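Local coordinates for transferrin (Manduca sexta, PDB 6WB6), which binds a single ferric ion together with a carbonate anion and transports iron as a secreted insect transferrin, at residues F225-K228 with L232-G235; F249-V254 with A259-K264; L211-G216 with S242-E247. One frame throughout, in Å; residues are numbered along the deposited sequence.

Overall arrangement
All three interactions lie in the first of the two transferrin repeats, on the same side of the chain's centre, with their centres about 13 to 14 Å apart. Interaction 1 joins the last turn of helix 223-229 to the segment 232-235 that follows it and is nested inside the long loop that interaction 3 closes between helix 203-213 and the segment 242-247; interaction 2, the hairpin 249-252/258-260, follows in the chain. Interactions 1 and 2 touch where Thr226 and Arg227 meet Tyr251 and Ile261, and interactions 2 and 3 where Phe249 packs on Leu211 and Ala212. Together they bring helices 203-213 and 223-229 together with the hairpin of the mixed sheet in the iron-binding repeat.

Interaction 1 (F225-K228 with L232-G235); sequences FTRK and LPVG
Arg227, near the end of a helix, holds the chain that follows at two levels, by its backbone and by its side chain. Its carbonyl O accepts a hydrogen bond from Leu232 N (2.8 Å). Beyond this, the guanidinium reaches across to Pro233 and grips one carbonyl oxygen side-on with two nitrogens: NE lies 2.7 Å from Pro233 O, and NH2 of Arg227 lies 2.8 Å from the same atom. That oxygen sits almost in the guanidinium plane, and sharing it between two donors fixes the rotation of the flat group. The bend in the arginine chain at chi3 (64°) turns NE and NH2 together toward Pro233. Leu232 CB lies over one guanidinium face, offset toward its rim, while Val234 CB comes up at the edge.

The tightest packing is apolar. Lys228 CE presses on Val234 CG1 at 3.5 Å, closer than usual for two carbons, and the two side chains cross at about a right angle. Val234 is buried, whereas the other residues that touch remain partly exposed. The looser packing is that of the Pro233 ring, on the more open side, where CD and CG of Pro233 approach Arg227 NH2 no closer than 3.8 Å. The extended lysine chain carries NZ past the valine to a salt bridge with Glu82.

Around the contact, Val234 also touches Glu83, and Leu232 rests on Ile261 and Thr262 of the loop after strand 258-260. On the helix itself, Thr226 packs against strand 90-97 and Leu208 of helix 203-213, while Arg227 touches Tyr251 of strand 249-252, so helix 223-229 lies against both helix 203-213 and the sheet.

Interaction 2 (F249-V254 with A259-K264); sequences FRYLCV and APITGK
A beta hairpin made by strands 249-252 and 258-260 brings Tyr251 opposite Ala259 as an antiparallel hydrogen-bonded pair. Tyr251 N donates to Ala259 O and Ala259 N donates to Tyr251 O, each at 3.0 Å. A type I turn runs from Pro260 to Gly263, and here side chains and waters join the two segments.

The central side-chain contact is a CH-pi interaction. Ile261 CD1 stands over the middle of the Tyr251 ring, 3.4 Å from its centroid and only 5° off the ring normal. Ile261 reaches this place with CG1 anti to its carbonyl carbon (chi1 -56°), and the turn at chi2 (-55°) then brings the methyl over the ring, while CG1 itself packs near Phe249 CB. At the phenol end, a water in the ring plane joins Tyr251 OH to Gly263 O, at 2.8 Å from the hydroxyl. Another water donates to Phe249 O and accepts from Ile261 N, bridging Phe249 to the turn.

Toward the hairpin's connecting turn, Cys253 SG touches Ala259 CB at 3.7 Å, and a disulfide from Cys253 to Cys266 ties the residue just after strand 249-252 to the chain beyond the hairpin. Tyr251 also packs on Val93 and Val95 of strand 90-97 and on Thr226 of helix 223-229. Backbone bonds from Arg250 to Val96 and from Leu252 to Ile94 make this a beta hairpin joined antiparallel to strand 90-97 of a mixed sheet, with a disulfide linking its first arm to the chain that follows.

Interaction 3 (L211-G216 with S242-E247); sequences LAHNNG and SNENPE
His213 and Glu244 reach toward each other from opposite directions and meet through one short hydrogen bond, His213 NE2 to Glu244 OE2 at 2.6 Å. The bond is bent, with an N-H...O angle of 135°. Seen from the histidine, the oxygen lies in the ring plane at the edge; seen from the glutamate, the nitrogen arrives on the syn side of OE2 but 26° out of the carboxylate plane. Ring and carboxylate are accordingly twisted against each other instead of coplanar.

Side-chain shape makes the meeting possible. CG of His213 stands anti to the carbonyl carbon, and this swings the ring from the last turn of helix 203-213 toward the glutamate. Glu244 folds at chi2 (-69°), presenting OE2 to the ring while OE1 turns toward the helix and comes to 4.2 Å from Ala212 CB, a loose approach.

The glutamate's backbone is placed by its neighbours. Its N donates to Ser242 OG at 2.8 Å, making an ST turn, and that same hydroxyl is also hydrogen-bonded to Phe229 O at the end of helix 223-229. Three residues on, Glu247 N donates to Asn245 OD1 in an Asx turn. Glu244 additionally rests on Phe229 and Phe230, and Ala212 on Phe229 and Phe249.

With little buried surface and an exposed histidine, the contact rests mainly on this one polar bond; the nearby carboxylate would probably favour a protonated imidazole, adding charge attraction between helix 203-213 and the segment 242-247.

Interaction 1 (F225-K228 with L232-G235)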
loop_
_atom_site.group_PDB
_atom_site.type_symbol
_atom_site.label_atom_id
_atom_site.label_comp_id
_atom_site.label_asym_id
_atom_site.label_seq_id
_atom_site.Cartn_x
_atom_site.Cartn_y
_atom_site.Cartn_z
ATOM N N PHE A 225 -7.642 -5.795 -27.202
ATOM C CA PHE A 225 -8.072 -7.155 -26.894
ATOM C C PHE A 225 -9.397 -7.477 -27.548
ATOM O O PHE A 225 -9.683 -8.651 -27.801
ATOM C CB PHE A 225 -8.172 -7.385 -25.386
ATOM C CG PHE A 225 -6.874 -7.801 -24.764
ATOM C CD1 PHE A 225 -5.975 -6.859 -24.355
ATOM C CD2 PHE A 225 -6.546 -9.134 -24.620
ATOM C CE1 PHE A 225 -4.787 -7.213 -23.817
ATOM C CE2 PHE A 225 -5.337 -9.499 -24.062
ATOM C CZ PHE A 225 -4.460 -8.533 -23.671
ATOM N N THR A 226 -10.218 -6.470 -27.837
ATOM C CA THR A 226 -11.464 -6.753 -28.546
ATOM C C THR A 226 -11.171 -7.117 -30.000
ATOM O O THR A 226 -11.689 -8.107 -30.528
ATOM C CB THR A 226 -12.405 -5.560 -28.465
ATOM O OG1 THR A 226 -12.674 -5.238 -27.091
ATOM C CG2 THR A 226 -13.713 -5.850 -29.180
ATOM N N ARG A 227 -10.307 -6.346 -30.645
ATOM C CA ARG A 227 -9.959 -6.630 -32.024
ATOM C C ARG A 227 -9.265 -7.985 -32.156
ATOM O O ARG A 227 -9.618 -8.781 -33.024
ATOM C CB ARG A 227 -9.099 -5.491 -32.552
ATOM C CG ARG A 227 -9.899 -4.246 -32.710
ATOM C CD ARG A 227 -9.129 -3.141 -33.407
ATOM N NE ARG A 227 -8.790 -3.494 -34.775
ATOM C CZ ARG A 227 -9.622 -3.398 -35.800
ATOM N NH1 ARG A 227 -10.856 -2.954 -35.616
ATOM N NH2 ARG A 227 -9.201 -3.744 -37.010
ATOM N N LYS A 228 -8.324 -8.293 -31.271
ATOM C CA LYS A 228 -7.618 -9.563 -31.389
ATOM C C LYS A 228 -8.517 -10.746 -31.070
ATOM O O LYS A 228 -8.340 -11.829 -31.637
ATOM C CB LYS A 228 -6.409 -9.583 -30.468
ATOM C CG LYS A 228 -5.427 -8.528 -30.804
ATOM C CD LYS A 228 -4.174 -8.646 -29.970
ATOM C CE LYS A 228 -3.177 -7.666 -30.477
ATOM N NZ LYS A 228 -2.061 -7.524 -29.522
ATOM N N LEU A 232 -8.870 -9.680 -35.533
ATOM C CA LEU A 232 -8.731 -8.496 -36.357
ATOM C C LEU A 232 -7.355 -7.870 -36.180
ATOM O O LEU A 232 -6.715 -8.044 -35.138
ATOM C CB LEU A 232 -9.807 -7.487 -36.012
ATOM C CG LEU A 232 -11.199 -7.958 -36.423
ATOM C CD1 LEU A 232 -12.243 -7.033 -35.830
ATOM C CD2 LEU A 232 -11.321 -7.973 -37.920
ATOM N N PRO A 233 -6.872 -7.153 -37.193
ATOM C CA PRO A 233 -5.586 -6.471 -37.056
ATOM C C PRO A 233 -5.709 -5.261 -36.159
ATOM O O PRO A 233 -6.765 -4.632 -36.067
ATOM C CB PRO A 233 -5.258 -6.054 -38.487
ATOM C CG PRO A 233 -6.577 -5.812 -39.089
ATOM C CD PRO A 233 -7.500 -6.844 -38.491
ATOM N N VAL A 234 -4.608 -4.937 -35.492
ATOM C CA VAL A 234 -4.534 -3.732 -34.674
ATOM C C VAL A 234 -3.095 -3.235 -34.684
ATOM O O VAL A 234 -2.159 -4.002 -34.434
ATOM C CB VAL A 234 -5.063 -3.989 -33.239
ATOM C CG1 VAL A 234 -4.503 -5.264 -32.650
ATOM C CG2 VAL A 234 -4.765 -2.808 -32.327
ATOM N N GLY A 235 -2.915 -1.956 -35.002
ATOM C CA GLY A 235 -1.567 -1.400 -35.046
ATOM C C GLY A 235 -0.710 -2.176 -36.035
ATOM O O GLY A 235 -1.131 -2.457 -37.157
#

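Interaction 2 (F249-V254 with A259-K264)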
loop_
_atom_site.group_PDB
_atom_site.type_symbol
_atom_site.label_atom_id
_atom_site.label_comp_id
_atom_site.label_asym_id
_atom_site.label_seq_id
_atom_site.Cartn_x
_atom_site.Cartn_y
_atom_site.Cartn_z
ATOM N N PHE A 249 -21.184 -9.198 -32.520
ATOM C CA PHE A 249 -20.938 -8.314 -31.392
ATOM C C PHE A 249 -20.825 -6.889 -31.888
ATOM O O PHE A 249 -20.665 -6.635 -33.080
ATOM C CB PHE A 249 -19.668 -8.720 -30.633
ATOM C CG PHE A 249 -19.747 -10.089 -30.078
ATOM C CD1 PHE A 249 -19.424 -11.183 -30.864
ATOM C CD2 PHE A 249 -20.216 -10.294 -28.798
ATOM C CE1 PHE A 249 -19.515 -12.442 -30.374
ATOM C CE2 PHE A 249 -20.323 -11.562 -28.297
ATOM C CZ PHE A 249 -19.985 -12.649 -29.102
ATOM N N ARG A 250 -20.923 -5.960 -30.942
ATOM C CA ARG A 250 -20.910 -4.545 -31.249
ATOM C C ARG A 250 -20.318 -3.780 -30.072
ATOM O O ARG A 250 -20.459 -4.179 -28.911
ATOM C CB ARG A 250 -22.323 -4.014 -31.528
ATOM C CG ARG A 250 -23.056 -4.676 -32.702
ATOM C CD ARG A 250 -22.707 -4.058 -34.051
ATOM N NE ARG A 250 -23.614 -4.539 -35.094
ATOM C CZ ARG A 250 -23.516 -5.718 -35.703
ATOM N NH1 ARG A 250 -22.549 -6.557 -35.393
ATOM N NH2 ARG A 250 -24.392 -6.054 -36.631
ATOM N N TYR A 251 -19.666 -2.667 -30.372
ATOM C CA TYR A 251 -19.420 -1.702 -29.326
ATOM C C TYR A 251 -20.738 -1.007 -29.037
ATOM O O TYR A 251 -21.533 -0.764 -29.939
ATOM C CB TYR A 251 -18.379 -0.670 -29.734
ATOM C CG TYR A 251 -17.037 -1.202 -30.113
ATOM C CD1 TYR A 251 -16.226 -1.847 -29.199
ATOM C CD2 TYR A 251 -16.544 -0.989 -31.383
ATOM C CE1 TYR A 251 -14.979 -2.314 -29.565
ATOM C CE2 TYR A 251 -15.316 -1.434 -31.754
ATOM C CZ TYR A 251 -14.529 -2.097 -30.851
ATOM O OH TYR A 251 -13.293 -2.533 -31.259
ATOM N N LEU A 252 -20.966 -0.682 -27.778
ATOM C CA LEU A 252 -22.051 0.197 -27.390
ATOM C C LEU A 252 -21.447 1.576 -27.139
ATOM O O LEU A 252 -20.515 1.715 -26.333
ATOM C CB LEU A 252 -22.765 -0.349 -26.155
ATOM C CG LEU A 252 -23.889 0.516 -25.586
ATOM C CD1 LEU A 252 -25.102 0.555 -26.507
ATOM C CD2 LEU A 252 -24.305 0.021 -24.192
ATOM N N CYS A 253 -21.948 2.580 -27.862
ATOM C CA CYS A 253 -21.436 3.943 -27.796
ATOM C C CYS A 253 -22.212 4.778 -26.777
ATOM O O CYS A 253 -23.343 4.451 -26.405
ATOM C CB CYS A 253 -21.494 4.587 -29.179
ATOM S SG CYS A 253 -20.818 3.539 -30.506
ATOM N N VAL A 254 -21.577 5.856 -26.290
ATOM C CA VAL A 254 -22.278 6.725 -25.336
ATOM C C VAL A 254 -23.597 7.209 -25.933
ATOM O O VAL A 254 -24.577 7.410 -25.213
ATOM C CB VAL A 254 -21.396 7.914 -24.894
ATOM C CG1 VAL A 254 -22.147 8.797 -23.848
ATOM C CG2 VAL A 254 -20.099 7.427 -24.312
ATOM N N ALA A 259 -21.958 0.244 -32.785
ATOM C CA ALA A 259 -20.991 0.411 -33.856
ATOM C C ALA A 259 -20.298 -0.922 -34.088
ATOM O O ALA A 259 -20.062 -1.666 -33.128
ATOM C CB ALA A 259 -19.944 1.475 -33.503
ATOM N N PRO A 260 -19.957 -1.260 -35.322
ATOM C CA PRO A 260 -19.277 -2.536 -35.548
ATOM C C PRO A 260 -17.898 -2.561 -34.914
ATOM O O PRO A 260 -17.195 -1.550 -34.845
ATOM C CB PRO A 260 -19.193 -2.633 -37.073
ATOM C CG PRO A 260 -19.385 -1.232 -37.559
ATOM C CD PRO A 260 -20.310 -0.596 -36.587
ATOM N N ILE A 261 -17.534 -3.749 -34.441
ATOM C CA ILE A 261 -16.170 -4.025 -34.018
ATOM C C ILE A 261 -15.195 -3.806 -35.169
ATOM O O ILE A 261 -14.058 -3.364 -34.958
ATOM C CB ILE A 261 -16.087 -5.466 -33.474
ATOM C CG1 ILE A 261 -17.102 -5.690 -32.344
ATOM C CG2 ILE A 261 -14.731 -5.757 -32.965
ATOM C CD1 ILE A 261 -17.004 -4.712 -31.196
ATOM N N THR A 262 -15.616 -4.105 -36.402
ATOM C CA THR A 262 -14.712 -3.972 -37.540
ATOM C C THR A 262 -14.434 -2.521 -37.898
ATOM O O THR A 262 -13.573 -2.262 -38.741
ATOM C CB THR A 262 -15.265 -4.704 -38.786
ATOM O OG1 THR A 262 -16.684 -4.541 -38.863
ATOM C CG2 THR A 262 -14.938 -6.193 -38.746
ATOM N N GLY A 263 -15.138 -1.571 -37.294
ATOM C CA GLY A 263 -14.905 -0.169 -37.545
ATOM C C GLY A 263 -14.103 0.477 -36.424
ATOM O O GLY A 263 -13.647 -0.161 -35.482
ATOM N N LYS A 264 -13.927 1.780 -36.554
ATOM C CA LYS A 264 -13.314 2.542 -35.486
ATOM C C LYS A 264 -14.198 2.473 -34.243
ATOM O O LYS A 264 -15.404 2.731 -34.304
ATOM C CB LYS A 264 -13.103 3.986 -35.948
ATOM C CG LYS A 264 -12.396 4.918 -34.937
ATOM C CD LYS A 264 -13.368 5.923 -34.298
ATOM C CE LYS A 264 -12.831 7.352 -34.332
ATOM N NZ LYS A 264 -11.644 7.503 -33.440
HETATM O O HOH W 1 -19.040 -5.787 -35.590
HETATM O O HOH W 2 -12.066 -1.571 -33.573
#

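Interaction 3 (L211-G216 with S242-E247)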
loop_
_atom_site.group_PDB
_atom_site.type_symbol
_atom_site.label_atom_id
_atom_site.label_comp_id
_atom_site.label_asym_id
_atom_site.label_seq_id
_atom_site.Cartn_x
_atom_site.Cartn_y
_atom_site.Cartn_z
ATOM N N LEU A 211 -18.424 -12.635 -21.903
ATOM C CA LEU A 211 -19.522 -12.166 -22.748
ATOM C C LEU A 211 -19.895 -13.202 -23.817
ATOM O O LEU A 211 -21.083 -13.463 -24.058
ATOM C CB LEU A 211 -19.117 -10.832 -23.386
ATOM C CG LEU A 211 -20.050 -10.198 -24.443
ATOM C CD1 LEU A 211 -21.262 -9.612 -23.793
ATOM C CD2 LEU A 211 -19.361 -9.124 -25.262
ATOM N N ALA A 212 -18.905 -13.808 -24.464
ATOM C CA ALA A 212 -19.185 -14.658 -25.622
ATOM C C ALA A 212 -19.501 -16.096 -25.235
ATOM O O ALA A 212 -20.205 -16.791 -25.974
ATOM C CB ALA A 212 -17.982 -14.648 -26.578
ATOM N N HIS A 213 -18.976 -16.553 -24.096
ATOM C CA HIS A 213 -19.018 -17.941 -23.689
ATOM C C HIS A 213 -19.705 -18.181 -22.354
ATOM O O HIS A 213 -20.081 -19.329 -22.080
ATOM C CB HIS A 213 -17.591 -18.499 -23.597
ATOM C CG HIS A 213 -16.790 -18.300 -24.848
ATOM N ND1 HIS A 213 -15.416 -18.246 -24.849
ATOM C CD2 HIS A 213 -17.175 -18.118 -26.135
ATOM C CE1 HIS A 213 -14.985 -18.054 -26.084
ATOM N NE2 HIS A 213 -16.033 -17.973 -26.883
ATOM N N ASN A 214 -19.863 -17.157 -21.502
ATOM C CA ASN A 214 -20.575 -17.329 -20.244
ATOM C C ASN A 214 -21.822 -16.462 -20.190
ATOM O O ASN A 214 -22.268 -16.055 -19.113
ATOM C CB ASN A 214 -19.682 -17.038 -19.040
ATOM C CG ASN A 214 -20.166 -17.742 -17.785
ATOM O OD1 ASN A 214 -20.775 -18.799 -17.870
ATOM N ND2 ASN A 214 -19.887 -17.164 -16.614
ATOM N N ASN A 215 -22.402 -16.177 -21.345
ATOM C CA ASN A 215 -23.734 -15.585 -21.395
ATOM C C ASN A 215 -23.785 -14.256 -20.637
ATOM O O ASN A 215 -24.835 -13.848 -20.164
ATOM C CB ASN A 215 -24.774 -16.565 -20.841
ATOM C CG ASN A 215 -26.165 -16.290 -21.343
ATOM O OD1 ASN A 215 -26.356 -15.628 -22.364
ATOM N ND2 ASN A 215 -27.161 -16.821 -20.637
ATOM N N GLY A 216 -22.646 -13.581 -20.518
ATOM C CA GLY A 216 -22.651 -12.192 -20.111
ATOM C C GLY A 216 -23.329 -11.329 -21.144
ATOM O O GLY A 216 -23.455 -11.701 -22.300
ATOM N N SER A 242 -9.305 -16.459 -35.940
ATOM C CA SER A 242 -10.154 -16.480 -34.763
ATOM C C SER A 242 -11.419 -17.268 -35.043
ATOM O O SER A 242 -12.017 -17.140 -36.115
ATOM C CB SER A 242 -10.553 -15.072 -34.300
ATOM O OG SER A 242 -11.497 -15.175 -33.247
ATOM N N ASN A 243 -11.826 -18.067 -34.051
ATOM C CA ASN A 243 -13.127 -18.731 -34.022
ATOM C C ASN A 243 -14.270 -17.785 -33.685
ATOM O O ASN A 243 -15.439 -18.148 -33.872
ATOM C CB ASN A 243 -13.108 -19.856 -32.995
ATOM C CG ASN A 243 -12.342 -21.053 -33.477
ATOM O OD1 ASN A 243 -12.191 -21.256 -34.685
ATOM N ND2 ASN A 243 -11.847 -21.857 -32.542
ATOM N N GLU A 244 -13.963 -16.592 -33.200
ATOM C CA GLU A 244 -14.986 -15.633 -32.812
ATOM C C GLU A 244 -15.334 -14.749 -33.992
ATOM O O GLU A 244 -14.450 -14.325 -34.741
ATOM C CB GLU A 244 -14.478 -14.790 -31.647
ATOM C CG GLU A 244 -13.956 -15.646 -30.540
ATOM C CD GLU A 244 -15.057 -16.422 -29.841
ATOM O OE1 GLU A 244 -16.239 -16.108 -30.076
ATOM O OE2 GLU A 244 -14.734 -17.328 -29.043
ATOM N N ASN A 245 -16.628 -14.487 -34.155
ATOM C CA ASN A 245 -17.160 -13.716 -35.269
ATOM C C ASN A 245 -17.547 -12.318 -34.800
ATOM O O ASN A 245 -18.507 -12.179 -34.031
ATOM C CB ASN A 245 -18.376 -14.443 -35.863
ATOM C CG ASN A 245 -19.020 -13.684 -37.020
ATOM O OD1 ASN A 245 -18.465 -12.701 -37.511
ATOM N ND2 ASN A 245 -20.204 -14.142 -37.458
ATOM N N PRO A 246 -16.867 -11.259 -35.255
ATOM C CA PRO A 246 -17.180 -9.909 -34.752
ATOM C C PRO A 246 -18.556 -9.415 -35.122
ATOM O O PRO A 246 -19.076 -8.520 -34.446
ATOM C CB PRO A 246 -16.112 -9.034 -35.422
ATOM C CG PRO A 246 -15.720 -9.811 -36.641
ATOM C CD PRO A 246 -15.767 -11.231 -36.230
ATOM N N GLU A 247 -19.129 -9.920 -36.219
ATOM C CA GLU A 247 -20.448 -9.475 -36.654
ATOM C C GLU A 247 -21.516 -9.770 -35.612
ATOM O O GLU A 247 -22.569 -9.119 -35.603
ATOM C CB GLU A 247 -20.812 -10.152 -37.977
ATOM C CG GLU A 247 -20.097 -9.548 -39.166
ATOM C CD GLU A 247 -20.307 -10.334 -40.454
ATOM O OE1 GLU A 247 -20.922 -11.422 -40.406
ATOM O OE2 GLU A 247 -19.855 -9.852 -41.512
#